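Local coordinates for adhesion and penetration protein autotransporter (Haemophilus influenzae, PDB 3SYJ) that promotes adherence to and invasion of host cells as a self-associating autotransporter adhesin, and is probably also a serine protease, at residues V664-Q669 / K693-I698; F867-F872 / E904-V909. All blocks are in the same frame, centred on the assembly; numbering follows the deposited sequence.

Contact 1 of 2, residues V664-Q669 / K693-I698; sequences VVPNQQ and KVINSI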
# COMPACT_ATOMS: atom_id res chain seq x y z
N VAL A 664 -19.73 -20.48 -13.09
CA VAL A 664 -20.32 -21.03 -14.31
C VAL A 664 -20.60 -19.89 -15.27
O VAL A 664 -20.88 -18.77 -14.85
CB VAL A 664 -21.62 -21.79 -14.03
CG1 VAL A 664 -21.33 -23.04 -13.22
CG2 VAL A 664 -22.61 -20.89 -13.31
N VAL A 665 -20.54 -20.18 -16.57
CA VAL A 665 -20.69 -19.15 -17.59
C VAL A 665 -22.06 -19.21 -18.26
O VAL A 665 -22.44 -20.24 -18.82
CB VAL A 665 -19.60 -19.29 -18.69
CG1 VAL A 665 -19.79 -18.22 -19.76
CG2 VAL A 665 -18.20 -19.21 -18.08
N PRO A 666 -22.82 -18.10 -18.20
CA PRO A 666 -24.12 -18.06 -18.87
C PRO A 666 -23.99 -18.28 -20.37
O PRO A 666 -23.03 -17.82 -20.98
CB PRO A 666 -24.61 -16.64 -18.59
CG PRO A 666 -23.89 -16.23 -17.36
CD PRO A 666 -22.54 -16.86 -17.46
N ASN A 667 -24.95 -18.99 -20.96
CA ASN A 667 -25.00 -19.23 -22.41
C ASN A 667 -23.89 -20.14 -22.94
O ASN A 667 -23.59 -20.12 -24.12
CB ASN A 667 -25.03 -17.91 -23.17
CG ASN A 667 -26.29 -17.14 -22.91
OD1 ASN A 667 -26.26 -16.03 -22.36
ND2 ASN A 667 -27.43 -17.73 -23.27
N GLN A 668 -23.31 -20.92 -22.04
CA GLN A 668 -22.38 -21.98 -22.43
C GLN A 668 -22.76 -23.23 -21.68
O GLN A 668 -23.64 -23.21 -20.81
CB GLN A 668 -20.95 -21.61 -22.06
CG GLN A 668 -20.44 -20.36 -22.73
CD GLN A 668 -18.96 -20.14 -22.48
OE1 GLN A 668 -18.37 -20.76 -21.59
NE2 GLN A 668 -18.36 -19.25 -23.27
N GLN A 669 -22.09 -24.33 -22.00
CA GLN A 669 -22.25 -25.54 -21.22
C GLN A 669 -21.29 -25.48 -20.05
O GLN A 669 -20.16 -25.01 -20.19
CB GLN A 669 -21.97 -26.78 -22.07
CG GLN A 669 -23.00 -27.01 -23.16
CD GLN A 669 -22.98 -28.43 -23.70
OE1 GLN A 669 -21.95 -29.11 -23.67
NE2 GLN A 669 -24.13 -28.89 -24.18
N LYS A 693 -34.35 -17.50 -16.46
CA LYS A 693 -34.80 -17.70 -15.10
C LYS A 693 -33.72 -18.42 -14.30
O LYS A 693 -33.45 -18.07 -13.15
CB LYS A 693 -36.09 -18.52 -15.10
CG LYS A 693 -36.62 -18.88 -13.72
CD LYS A 693 -37.22 -17.67 -13.01
CE LYS A 693 -38.12 -18.09 -11.85
NZ LYS A 693 -39.34 -18.85 -12.28
N VAL A 694 -33.11 -19.42 -14.92
CA VAL A 694 -32.04 -20.16 -14.29
C VAL A 694 -30.83 -19.26 -14.11
O VAL A 694 -30.26 -19.19 -13.02
CB VAL A 694 -31.65 -21.40 -15.13
CG1 VAL A 694 -30.53 -22.15 -14.45
CG2 VAL A 694 -32.86 -22.30 -15.34
N ILE A 695 -30.45 -18.56 -15.17
CA ILE A 695 -29.30 -17.67 -15.13
C ILE A 695 -29.44 -16.63 -14.04
O ILE A 695 -28.49 -16.34 -13.30
CB ILE A 695 -29.08 -16.97 -16.49
CG1 ILE A 695 -28.55 -17.98 -17.52
CG2 ILE A 695 -28.12 -15.79 -16.36
CD1 ILE A 695 -28.75 -17.53 -18.94
N ASN A 696 -30.63 -16.06 -13.92
CA ASN A 696 -30.87 -15.00 -12.94
C ASN A 696 -30.91 -15.52 -11.51
O ASN A 696 -30.80 -14.75 -10.57
CB ASN A 696 -32.16 -14.24 -13.25
CG ASN A 696 -32.03 -13.33 -14.46
OD1 ASN A 696 -30.95 -12.84 -14.79
ND2 ASN A 696 -33.16 -13.08 -15.12
N SER A 697 -31.09 -16.83 -11.36
CA SER A 697 -31.21 -17.42 -10.03
C SER A 697 -29.84 -17.78 -9.45
O SER A 697 -29.70 -18.02 -8.26
CB SER A 697 -32.09 -18.67 -10.07
OG SER A 697 -31.33 -19.80 -10.45
N ILE A 698 -28.82 -17.82 -10.30
CA ILE A 698 -27.49 -18.17 -9.84
C ILE A 698 -26.68 -16.96 -9.35
O ILE A 698 -26.47 -16.00 -10.10
CB ILE A 698 -26.71 -18.91 -10.94
CG1 ILE A 698 -27.50 -20.16 -11.37
CG2 ILE A 698 -25.32 -19.26 -10.45
CD1 ILE A 698 -26.88 -20.92 -12.52
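The puckered ring of Pro666 and the flat carboxamide of Asn667 are both met by Ile695, one with each of its two branches. Ile695 CG2, placed anti to its own backbone N, comes obliquely to the ring at 4.2 Å from Pro666 CB. The other branch is extended (chi2 161°) and carries CD1 over one face of the amide, a loose approach of 4.5 Å to Asn667 OD1 at the rim. Pro666 and Asn667 are the central pair of a type II turn from Val665 to Gln668; Asn667 takes the left-handed backbone conformation required there. Deeper in, Val664 CG2 and Ile698 CG2 meet at 4.3 Å, an apolar pair like Pro666 and Ile695. Val694 O accepts both Ser697 N (3.0 Å) and Ser697 OG (2.8 Å), the hydroxyl lying 18° off the carbonyl plane.

Through the Ile695 and Ile698 contacts, helix 692-697 lies against the loop between strands 659-662 and 669-675, on the flank of the beta-solenoid. Leu689 is joined to Asn667 and Gln668 by backbone hydrogen bonds and touches Val694 and Ile695, while Val664 bonds through its backbone to Leu720.

Contact 2 of 2, residues F867-F872 / E904-V909; sequences FTSSLF and EQLTLV
Ser869 and Leu871, which both pack on Leu906, share one polar partner: Asn895 OD1 accepts hydrogen bonds from Ser869 OG and from the backbone N of Leu871. The site is the interior of the pertactin-like, C-terminal part of the passenger's beta-helix, where strand 862-870 runs parallel to strand 887-895, and the chain from Glu904 to Val909 runs alongside segment 867-872 in the opposite direction, facing the side chains of Phe867, Ser869 and Leu871. With chi1 at 72°, OG of Ser869 stands between its backbone N and carbonyl carbon; the buried hydroxyl is satisfied by Asn895, and CB is left to meet Leu906 CD2 at 4.0 Å.

Two residues earlier in the strand, Phe867 and Leu908 cross obliquely. Phe867 CD1 rests against Leu908 CD2 at 3.7 Å, while the far end of the ring reaches the backbone, with CE1 of Phe867 3.5 Å from Leu908 O. Leu908 and Val909 both face Phe946 in a classic beta bulge, where strand 906-911 pairs antiparallel with strand 945-949. Val893 touches Phe867, Ser869 and Leu908 alike, and Leu879 and Leu948 add to the apolar surroundings. At the other end of the segment, Glu904 OE2 lies close to Asp463 OD2 of the second subunit, a like-charge approach.

The tightest apolar approach belongs to the leucines. Leu906 holds CG anti to its backbone N (chi1 -173°), which brings CD2 to Leu871 and Ser869, and Leu871 CD2 settles against it, 3.6 Å from Leu906 CD2 and 3.9 Å from Leu906 CB.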
# COMPACT_ATOMS: atom_id res chain seq x y z
N PHE A 867 -3.65 10.99 -26.85
CA PHE A 867 -2.88 11.98 -26.10
C PHE A 867 -3.75 13.14 -25.63
O PHE A 867 -4.74 13.50 -26.29
CB PHE A 867 -1.76 12.57 -26.97
CG PHE A 867 -0.55 11.69 -27.10
CD1 PHE A 867 0.64 12.04 -26.49
CD2 PHE A 867 -0.60 10.52 -27.84
CE1 PHE A 867 1.76 11.24 -26.61
CE2 PHE A 867 0.52 9.71 -27.96
CZ PHE A 867 1.70 10.07 -27.35
N THR A 868 -3.38 13.73 -24.50
CA THR A 868 -3.87 15.05 -24.14
C THR A 868 -2.68 15.99 -24.17
O THR A 868 -1.53 15.56 -24.02
CB THR A 868 -4.53 15.09 -22.74
OG1 THR A 868 -3.55 14.85 -21.73
CG2 THR A 868 -5.65 14.06 -22.64
N SER A 869 -2.93 17.28 -24.36
CA SER A 869 -1.85 18.26 -24.43
C SER A 869 -2.30 19.68 -24.10
O SER A 869 -3.49 19.99 -24.12
CB SER A 869 -1.21 18.24 -25.81
OG SER A 869 -2.08 18.83 -26.77
N SER A 870 -1.32 20.52 -23.79
CA SER A 870 -1.52 21.96 -23.69
C SER A 870 -0.47 22.65 -24.53
O SER A 870 0.63 22.93 -24.05
CB SER A 870 -1.40 22.44 -22.24
OG SER A 870 -1.51 23.86 -22.17
N LEU A 871 -0.80 22.92 -25.79
CA LEU A 871 0.14 23.55 -26.71
C LEU A 871 0.58 24.91 -26.17
O LEU A 871 1.67 25.38 -26.49
CB LEU A 871 -0.47 23.70 -28.11
CG LEU A 871 -0.44 22.43 -28.97
CD1 LEU A 871 -1.19 22.63 -30.28
CD2 LEU A 871 1.00 22.00 -29.24
N PHE A 872 -0.27 25.52 -25.35
CA PHE A 872 0.04 26.82 -24.76
C PHE A 872 1.29 26.78 -23.88
O PHE A 872 2.11 27.69 -23.93
CB PHE A 872 -1.14 27.37 -23.97
CG PHE A 872 -0.86 28.70 -23.33
CD1 PHE A 872 -1.16 29.88 -24.00
CD2 PHE A 872 -0.27 28.78 -22.08
CE1 PHE A 872 -0.89 31.11 -23.42
CE2 PHE A 872 0.01 30.00 -21.50
CZ PHE A 872 -0.30 31.17 -22.17
N GLU A 904 7.03 26.86 -30.77
CA GLU A 904 7.94 25.76 -30.49
C GLU A 904 7.40 24.48 -31.11
O GLU A 904 6.33 24.49 -31.74
CB GLU A 904 8.09 25.56 -28.98
CG GLU A 904 8.62 26.76 -28.22
CD GLU A 904 10.06 27.07 -28.59
OE1 GLU A 904 10.75 26.18 -29.13
OE2 GLU A 904 10.50 28.21 -28.32
N GLN A 905 8.13 23.39 -30.93
CA GLN A 905 7.64 22.07 -31.28
C GLN A 905 7.21 21.32 -30.01
O GLN A 905 7.82 21.48 -28.96
CB GLN A 905 8.71 21.27 -32.02
CG GLN A 905 9.09 21.83 -33.39
CD GLN A 905 9.92 20.86 -34.21
OE1 GLN A 905 10.74 20.12 -33.68
NE2 GLN A 905 9.71 20.87 -35.52
N LEU A 906 6.15 20.53 -30.11
CA LEU A 906 5.75 19.68 -29.00
C LEU A 906 6.05 18.23 -29.31
O LEU A 906 5.44 17.63 -30.19
CB LEU A 906 4.26 19.85 -28.70
CG LEU A 906 3.80 19.11 -27.44
CD1 LEU A 906 4.66 19.50 -26.26
CD2 LEU A 906 2.34 19.39 -27.15
N THR A 907 7.02 17.66 -28.60
CA THR A 907 7.36 16.26 -28.77
C THR A 907 6.23 15.38 -28.23
O THR A 907 5.75 15.60 -27.12
CB THR A 907 8.69 15.90 -28.06
OG1 THR A 907 9.73 16.77 -28.54
CG2 THR A 907 9.09 14.45 -28.33
N LEU A 908 5.80 14.40 -29.02
CA LEU A 908 4.77 13.46 -28.58
C LEU A 908 5.38 12.08 -28.36
O LEU A 908 5.14 11.44 -27.33
CB LEU A 908 3.62 13.39 -29.59
CG LEU A 908 2.71 14.61 -29.62
CD1 LEU A 908 1.55 14.38 -30.57
CD2 LEU A 908 2.21 14.95 -28.22
N VAL A 909 6.17 11.63 -29.33
CA VAL A 909 6.87 10.36 -29.23
C VAL A 909 8.37 10.59 -29.26
O VAL A 909 8.90 11.18 -30.20
CB VAL A 909 6.49 9.44 -30.40
CG1 VAL A 909 7.17 8.09 -30.24
CG2 VAL A 909 4.98 9.28 -30.48

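In the fold
From the N terminus the chain passes through the protease domain before entering the long beta-helix. Contact 1 closes an excursion of 23 residues that holds most of strand 669-675 and all of 682-688, bridged by the Cys673-Cys684 disulfide, and brings the helix that follows back to the loop that precedes them. The solenoid then continues until contact 2 closes a second loop of 31 residues near the C-terminal end. The loops follow in series, neither nested nor crossing; the centres of contacts 1 and 2 are about 49 Å apart and their nearest atoms about 34 Å. Contact 1 joins the two ends of an excursion beside the beta-helix, and contact 2 joins strands inside its C-terminal part.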